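Long-range contacts in Lin2722 protein (Listeria innocua, PDB 3DS8), which is of unknown function but has an alpha/beta-hydrolase fold with a probable serine-hydrolase triad, suggesting a hydrolase: residues T40-G45 with F66-A71; L124-A129 with D171-A176; P133-D138 with P156-F161. One frame throughout, in Å; residues are numbered along the deposited sequence.

Overall arrangement
All three contacts belong to one alpha/beta-hydrolase domain and come in order along the chain, except that contact 3 is nested inside the loop closed by contact 2. Contact 1 lies near one margin of the large mixed sheet, where strands 36-42 and 61-66 end; contact 2 joins strands 123-130 and 173-180 of the same sheet, and the centres of contacts 1 and 2 lie about 24 Å apart. Contact 3, its centre about 18 Å from that of contact 2, ties the loop after strand 123-130 to helix 156-163, and the two touch where Ala129 CB packs on Phe134 CZ. Through Pro133, contact 3 also touches residues of a probable nucleophile elbow and Ser-His-Asp triad (Ser102, His222, Asp188).

Contact 1: residues T40-G45 with F66-A71; sequences TVNSEG and FEQNQA
Val41 lays its CG1 methyl against the ring of Phe66, 3.5 Å from CD1, the two side chains running alongside each other and pointing the same way. A chi1 of 62° turns this methyl, rather than CG2, to ring atoms CD1 and CE1. The backbone O of Val41 accepts from Glu67 N at 3.0 Å, with an almost straight N-H angle of 173°. Val41 and Phe66 form a parallel bridge at the ends of strands 36-42 and 61-66 of the alpha/beta-hydrolase sheet; beyond it both chains turn off into loops. There the amide of Gln68, its chain bent at chi2 (91°), reaches across to the other segment. Its OE1 accepts from Ser43 N at 2.7 Å, more weakly from Ser43 OG, and also from a water that donates to Val41 O and accepts from Gln68 N. Its NE2 donates to Asn42 OD1, modelled at only 2.5 Å, a doubtful length shorter than is likely. The same OD1 receives Glu44 N from above its carbonyl plane at 2.9 Å, closing an Asx turn, while Asn42 ND2 donates to Glu44 OE2. Phe66 also stacks with Trp76 of helix 73-91.

Contact 2: residues L124-A129 with D171-A176; sequences LRKLVA and DLEVLA. With SO4 (sulfate ion), chain F.
Strands 124-129 and 173-176 run parallel, their axes 4.7 Å apart at closest approach with 6° between their N-to-C directions, a central pair in the alpha/beta-hydrolase sheet. Four backbone bonds alternate between them: Glu173 N to Arg125 O, Leu127 N to Glu173 O, Leu175 N to Leu127 O and Ala129 N to Leu175 O, the last at 2.9 Å and 171°. On the face carrying Lys126, Glu173, Val128 and Leu175, the Lys126 and Glu173 chains run alongside each other, and NZ meets OE1 nearly along its C-O axis in a 2.9 Å salt bridge. A bend at chi4 (-78°) turns NZ aside from the extended chain; NZ also bonds a sulfate oxygen, O3, at 3.2 Å, and the backbone O of Phe238 and Phe242. The sulfate, probably from the crystallisation liquor, lies beside Glu173 as well. Arg125 is tied instead to Asp97 by a salt bridge, and Lys126 CE rests over one face of its guanidinium. Further along, Val128 CG1 lies 4.0 Å from Leu175 CD2. On the reverse face Leu127 CB packs against Val174 CG2 at 4.3 Å. Where the pairing starts, Leu172 CD1 reaches Leu124 CG at 4.1 Å. Helix 229-240 covers the first face through Phe238, helix 103-114 covers Leu124 and Leu127, and strand 209-216 flanks strand 173-180 on its other side.

Contact 3: residues P133-D138 with P156-F161; sequences PFNDLD and PQMDYF
Gln157 NE2 donates to two consecutive carbonyls of the opposite loop: Phe134 O at 2.9 Å with an N-H angle of 166°, and Pro133 O in a weak, bent bond at 3.0 Å. Phe134 O is approached from above its carbonyl plane, whereas it lies within the amide plane of Gln157. The glutamine gets there by stretching out from the first turn of the helix, CG anti to its backbone N (chi1 174°) and the chain extended beyond. Asp136 completes the polar side through water: one molecule donates to OD2 and accepts from Gln157 N, and another donates to both OD1 and Gln157 OE1. Pro133 to Asp136 form a type I beta turn, closed by Asp136 N on the same Pro133 O, and the glutamine joins this turn, after strand 123-130 of the alpha/beta-hydrolase sheet, to the start of helix 156-163. Pro133 also touches residues of the probable catalytic triad. Next to the turn lie apolar side chains. The selenium of Met158, a selenomethionine whose chain curls at chi2 and chi3, rests 4.0 Å from Phe134 CB. Phe161 CE2 meets the Phe134 ring at its edge, 3.8 Å from CD1, and helix 103-114 packs on both rings through Thr109. Asn135 crosses Met158 at about a right angle, its OD1 3.1 Å from Met158 CG. That oxygen accepts from Thr155 N, while Asn135 ND2 bonds Asn142 OD1 and Asn153 O.

Contact 1: residues T40-G45 with F66-A71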
# COMPACT_ATOMS: atom_id res chain seq x y z
N THR A 40 12.39 10.30 6.20
CA THR A 40 12.13 10.95 4.95
C THR A 40 13.33 10.79 4.02
O THR A 40 14.47 10.60 4.48
CB THR A 40 11.83 12.43 5.20
OG1 THR A 40 12.90 13.00 5.94
CG2 THR A 40 10.53 12.61 6.07
N VAL A 41 13.09 10.85 2.72
CA VAL A 41 14.16 10.65 1.72
C VAL A 41 14.01 11.72 0.64
O VAL A 41 12.91 12.21 0.36
CB VAL A 41 14.17 9.19 1.12
CG1 VAL A 41 12.84 8.86 0.37
CG2 VAL A 41 15.39 8.96 0.14
N ASN A 42 15.15 12.10 0.09
CA ASN A 42 15.26 13.10 -0.95
C ASN A 42 16.20 12.49 -1.98
O ASN A 42 17.33 12.13 -1.66
CB ASN A 42 15.86 14.35 -0.33
CG ASN A 42 15.96 15.52 -1.27
OD1 ASN A 42 15.90 15.40 -2.51
ND2 ASN A 42 16.16 16.68 -0.69
N SER A 43 15.74 12.45 -3.22
CA SER A 43 16.54 11.97 -4.35
C SER A 43 17.84 12.74 -4.55
O SER A 43 18.70 12.27 -5.29
CB SER A 43 15.73 12.05 -5.65
OG SER A 43 15.57 13.40 -6.06
N GLU A 44 17.96 13.93 -3.93
CA GLU A 44 19.19 14.74 -3.95
C GLU A 44 20.31 14.00 -3.24
O GLU A 44 21.49 14.24 -3.52
CB GLU A 44 19.02 16.09 -3.22
CG GLU A 44 18.10 17.13 -3.89
CD GLU A 44 17.72 18.27 -2.92
OE1 GLU A 44 18.61 18.75 -2.16
OE2 GLU A 44 16.51 18.65 -2.90
N GLY A 45 19.91 13.15 -2.29
CA GLY A 45 20.81 12.25 -1.61
C GLY A 45 20.80 12.32 -0.08
O GLY A 45 21.88 12.15 0.50
N PHE A 66 8.37 11.21 1.19
CA PHE A 66 9.21 11.57 0.04
C PHE A 66 9.22 13.08 -0.17
O PHE A 66 8.17 13.67 -0.44
CB PHE A 66 8.65 10.92 -1.22
CG PHE A 66 8.71 9.43 -1.23
CD1 PHE A 66 9.90 8.79 -1.51
CD2 PHE A 66 7.59 8.66 -0.96
CE1 PHE A 66 9.98 7.40 -1.53
CE2 PHE A 66 7.67 7.28 -0.92
CZ PHE A 66 8.88 6.64 -1.26
N GLU A 67 10.39 13.71 -0.09
CA GLU A 67 10.45 15.17 -0.35
C GLU A 67 9.96 15.48 -1.78
O GLU A 67 9.31 16.51 -2.02
CB GLU A 67 11.87 15.71 -0.23
CG GLU A 67 11.90 17.23 -0.47
CD GLU A 67 13.00 18.01 0.28
OE1 GLU A 67 13.96 17.40 0.80
OE2 GLU A 67 12.86 19.26 0.33
N GLN A 68 10.30 14.60 -2.71
CA GLN A 68 9.83 14.70 -4.09
C GLN A 68 8.48 14.00 -4.16
O GLN A 68 8.36 12.86 -4.60
CB GLN A 68 10.84 14.10 -5.07
CG GLN A 68 12.07 15.02 -5.25
CD GLN A 68 13.18 14.73 -4.30
OE1 GLN A 68 13.44 13.57 -3.98
NE2 GLN A 68 13.89 15.78 -3.88
N ASN A 69 7.46 14.73 -3.70
CA ASN A 69 6.16 14.12 -3.34
C ASN A 69 5.17 14.06 -4.50
O ASN A 69 4.01 13.69 -4.33
CB ASN A 69 5.59 14.79 -2.07
CG ASN A 69 5.06 16.21 -2.31
OD1 ASN A 69 5.37 16.83 -3.31
ND2 ASN A 69 4.31 16.75 -1.34
N GLN A 70 5.65 14.39 -5.71
CA GLN A 70 4.84 14.19 -6.94
C GLN A 70 5.56 13.33 -7.96
O GLN A 70 5.13 13.21 -9.11
CB GLN A 70 4.45 15.52 -7.59
CG GLN A 70 3.75 16.45 -6.69
CD GLN A 70 2.27 16.25 -6.62
OE1 GLN A 70 1.72 15.29 -7.15
NE2 GLN A 70 1.59 17.19 -5.94
N ALA A 71 6.62 12.63 -7.54
CA ALA A 71 7.35 11.75 -8.45
C ALA A 71 6.63 10.45 -8.74
O ALA A 71 5.64 10.06 -8.08
CB ALA A 71 8.80 11.47 -7.87
O HOH W 1 11.78 11.90 -2.44

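Contact 2: residues L124-A129 with D171-A176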
# COMPACT_ATOMS: atom_id res chain seq x y z
N LEU A 124 8.55 -7.31 2.23
CA LEU A 124 7.16 -6.85 2.45
C LEU A 124 6.29 -8.08 2.69
O LEU A 124 6.36 -9.06 1.96
CB LEU A 124 6.65 -6.08 1.25
CG LEU A 124 5.41 -5.24 1.38
CD1 LEU A 124 5.54 -4.17 2.47
CD2 LEU A 124 5.14 -4.59 -0.02
N ARG A 125 5.52 -8.04 3.75
CA ARG A 125 4.63 -9.11 4.13
C ARG A 125 3.18 -8.73 3.79
O ARG A 125 2.59 -9.28 2.87
CB ARG A 125 4.81 -9.44 5.61
CG ARG A 125 3.91 -10.60 6.07
CD ARG A 125 3.95 -10.83 7.56
NE ARG A 125 3.38 -9.74 8.34
CZ ARG A 125 3.00 -9.86 9.60
NH1 ARG A 125 3.13 -11.03 10.24
NH2 ARG A 125 2.47 -8.84 10.23
N LYS A 126 2.60 -7.80 4.53
CA LYS A 126 1.24 -7.30 4.23
C LYS A 126 1.36 -5.99 3.48
O LYS A 126 2.17 -5.14 3.86
CB LYS A 126 0.46 -7.08 5.48
CG LYS A 126 0.18 -8.38 6.26
CD LYS A 126 -0.40 -8.08 7.60
CE LYS A 126 -0.64 -9.29 8.41
NZ LYS A 126 -1.85 -10.06 8.06
N LEU A 127 0.57 -5.82 2.44
CA LEU A 127 0.56 -4.64 1.59
C LEU A 127 -0.89 -4.17 1.48
O LEU A 127 -1.73 -4.89 0.94
CB LEU A 127 1.07 -4.96 0.18
CG LEU A 127 1.40 -3.83 -0.80
CD1 LEU A 127 2.09 -4.47 -2.06
CD2 LEU A 127 0.16 -2.98 -1.15
N VAL A 128 -1.18 -3.00 2.03
CA VAL A 128 -2.48 -2.35 1.89
C VAL A 128 -2.38 -1.15 0.96
O VAL A 128 -1.55 -0.23 1.14
CB VAL A 128 -3.05 -1.90 3.27
CG1 VAL A 128 -4.45 -1.24 3.09
CG2 VAL A 128 -3.14 -3.05 4.27
N ALA A 129 -3.16 -1.22 -0.13
CA ALA A 129 -3.18 -0.15 -1.15
C ALA A 129 -4.55 0.52 -1.13
O ALA A 129 -5.55 -0.16 -1.32
CB ALA A 129 -2.87 -0.75 -2.55
N ASP A 171 4.67 -15.32 0.31
CA ASP A 171 3.96 -15.02 1.57
C ASP A 171 3.27 -13.65 1.59
O ASP A 171 2.67 -13.28 2.61
CB ASP A 171 4.92 -15.14 2.75
CG ASP A 171 5.48 -16.54 2.88
OD1 ASP A 171 4.69 -17.50 2.76
OD2 ASP A 171 6.70 -16.67 3.04
N LEU A 172 3.36 -12.91 0.49
CA LEU A 172 2.76 -11.57 0.41
C LEU A 172 1.24 -11.65 0.64
O LEU A 172 0.58 -12.56 0.15
CB LEU A 172 3.03 -10.90 -0.92
CG LEU A 172 2.70 -9.39 -1.03
CD1 LEU A 172 3.67 -8.57 -0.23
CD2 LEU A 172 2.61 -8.89 -2.48
N GLU A 173 0.70 -10.68 1.35
CA GLU A 173 -0.76 -10.61 1.59
C GLU A 173 -1.18 -9.19 1.20
O GLU A 173 -0.61 -8.22 1.68
CB GLU A 173 -1.09 -10.89 3.06
CG GLU A 173 -0.68 -12.27 3.53
CD GLU A 173 -0.97 -12.55 4.98
OE1 GLU A 173 -1.31 -11.59 5.68
OE2 GLU A 173 -0.93 -13.76 5.41
N VAL A 174 -2.15 -9.10 0.31
CA VAL A 174 -2.50 -7.83 -0.32
C VAL A 174 -3.94 -7.50 -0.06
O VAL A 174 -4.82 -8.35 -0.25
CB VAL A 174 -2.21 -7.86 -1.85
CG1 VAL A 174 -2.71 -6.59 -2.49
CG2 VAL A 174 -0.74 -8.06 -2.13
N LEU A 175 -4.19 -6.27 0.38
CA LEU A 175 -5.54 -5.74 0.54
C LEU A 175 -5.65 -4.51 -0.33
O LEU A 175 -4.85 -3.54 -0.20
CB LEU A 175 -5.82 -5.33 2.01
CG LEU A 175 -7.09 -4.52 2.26
CD1 LEU A 175 -8.32 -5.33 1.86
CD2 LEU A 175 -7.12 -4.08 3.79
N ALA A 176 -6.59 -4.54 -1.28
CA ALA A 176 -6.86 -3.42 -2.16
C ALA A 176 -8.18 -2.78 -1.76
O ALA A 176 -9.27 -3.40 -1.84
CB ALA A 176 -6.92 -3.85 -3.65
S SO4 F . 0.06 -13.65 8.45
O1 SO4 F . 0.84 -14.65 9.22
O2 SO4 F . -1.00 -14.43 7.75
O3 SO4 F . -0.50 -12.61 9.34
O4 SO4 F . 0.96 -12.88 7.55

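Contact 3: residues P133-D138 with P156-F161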
# COMPACT_ATOMS: atom_id res chain seq x y z
N PRO A 133 -3.95 3.82 -8.19
CA PRO A 133 -4.35 3.64 -9.59
C PRO A 133 -3.42 2.67 -10.35
O PRO A 133 -2.56 3.06 -11.15
CB PRO A 133 -4.29 5.07 -10.12
CG PRO A 133 -3.20 5.71 -9.32
CD PRO A 133 -3.23 5.10 -7.99
N PHE A 134 -3.61 1.38 -10.09
CA PHE A 134 -2.84 0.34 -10.76
C PHE A 134 -2.85 0.40 -12.28
O PHE A 134 -1.85 0.12 -12.91
CB PHE A 134 -3.23 -1.06 -10.26
CG PHE A 134 -2.98 -1.25 -8.79
CD1 PHE A 134 -1.70 -1.55 -8.34
CD2 PHE A 134 -4.03 -1.20 -7.89
CE1 PHE A 134 -1.45 -1.69 -7.01
CE2 PHE A 134 -3.78 -1.30 -6.55
CZ PHE A 134 -2.46 -1.62 -6.12
N ASN A 135 -3.98 0.81 -12.86
CA ASN A 135 -4.08 1.04 -14.28
C ASN A 135 -4.38 2.53 -14.61
O ASN A 135 -5.11 2.84 -15.53
CB ASN A 135 -5.18 0.15 -14.86
CG ASN A 135 -5.09 0.04 -16.38
OD1 ASN A 135 -3.99 -0.08 -16.94
ND2 ASN A 135 -6.25 0.02 -17.05
N ASP A 136 -3.74 3.42 -13.85
CA ASP A 136 -3.81 4.86 -14.07
C ASP A 136 -5.25 5.42 -14.02
O ASP A 136 -6.12 4.85 -13.32
CB ASP A 136 -2.99 5.27 -15.32
CG ASP A 136 -1.50 4.85 -15.23
OD1 ASP A 136 -0.95 4.80 -14.12
OD2 ASP A 136 -0.89 4.67 -16.28
N LEU A 137 -5.52 6.54 -14.68
CA LEU A 137 -6.73 7.29 -14.42
C LEU A 137 -7.77 7.32 -15.54
O LEU A 137 -8.83 7.86 -15.37
CB LEU A 137 -6.37 8.74 -14.06
CG LEU A 137 -5.31 8.94 -12.99
CD1 LEU A 137 -5.17 10.41 -12.69
CD2 LEU A 137 -5.68 8.18 -11.68
N ASP A 138 -7.44 6.82 -16.71
CA ASP A 138 -8.34 6.97 -17.86
C ASP A 138 -9.56 6.05 -17.75
O ASP A 138 -9.42 4.86 -17.76
CB ASP A 138 -7.57 6.68 -19.15
CG ASP A 138 -8.28 7.19 -20.38
OD1 ASP A 138 -9.53 7.24 -20.43
OD2 ASP A 138 -7.54 7.58 -21.32
N PRO A 156 1.20 0.74 -19.62
CA PRO A 156 2.56 0.26 -19.38
C PRO A 156 2.84 -0.12 -17.93
O PRO A 156 3.54 -1.11 -17.68
CB PRO A 156 3.43 1.44 -19.84
CG PRO A 156 2.63 2.07 -20.94
CD PRO A 156 1.21 1.98 -20.44
N GLN A 157 2.30 0.63 -16.98
CA GLN A 157 2.48 0.27 -15.58
C GLN A 157 1.84 -1.10 -15.28
O GLN A 157 2.48 -1.97 -14.66
CB GLN A 157 1.89 1.36 -14.68
CG GLN A 157 1.91 1.02 -13.20
CD GLN A 157 1.39 2.18 -12.37
OE1 GLN A 157 2.11 3.14 -12.09
NE2 GLN A 157 0.10 2.14 -12.05
N MSE A 158 0.59 -1.29 -15.71
CA MSE A 158 -0.06 -2.59 -15.54
C MSE A 158 0.71 -3.67 -16.24
O MSE A 158 0.80 -4.78 -15.75
CB MSE A 158 -1.48 -2.63 -16.10
CG MSE A 158 -2.51 -2.15 -15.24
SE MSE A 158 -2.62 -3.18 -13.56
CE MSE A 158 -3.31 -4.96 -14.04
N ASP A 159 1.25 -3.39 -17.44
CA ASP A 159 2.01 -4.40 -18.15
C ASP A 159 3.20 -4.87 -17.29
O ASP A 159 3.54 -6.05 -17.25
CB ASP A 159 2.54 -3.86 -19.51
CG ASP A 159 1.43 -3.62 -20.55
OD1 ASP A 159 0.32 -4.18 -20.46
OD2 ASP A 159 1.74 -2.87 -21.52
N TYR A 160 3.86 -3.92 -16.62
CA TYR A 160 5.00 -4.23 -15.77
C TYR A 160 4.56 -5.12 -14.61
O TYR A 160 5.19 -6.13 -14.33
CB TYR A 160 5.63 -2.92 -15.21
CG TYR A 160 6.89 -3.17 -14.38
CD1 TYR A 160 8.14 -3.02 -14.95
CD2 TYR A 160 6.81 -3.52 -13.04
CE1 TYR A 160 9.29 -3.25 -14.20
CE2 TYR A 160 7.93 -3.75 -12.30
CZ TYR A 160 9.17 -3.61 -12.88
OH TYR A 160 10.32 -3.83 -12.16
N PHE A 161 3.50 -4.71 -13.93
CA PHE A 161 2.98 -5.46 -12.76
C PHE A 161 2.61 -6.90 -13.14
O PHE A 161 2.92 -7.86 -12.41
CB PHE A 161 1.77 -4.77 -12.13
CG PHE A 161 2.07 -3.45 -11.44
CD1 PHE A 161 3.30 -3.20 -10.82
CD2 PHE A 161 1.10 -2.48 -11.41
CE1 PHE A 161 3.54 -2.00 -10.17
CE2 PHE A 161 1.30 -1.25 -10.72
CZ PHE A 161 2.52 -1.00 -10.11
O HOH W 2 1.53 3.51 -17.26
O HOH W 3 0.77 5.97 -11.84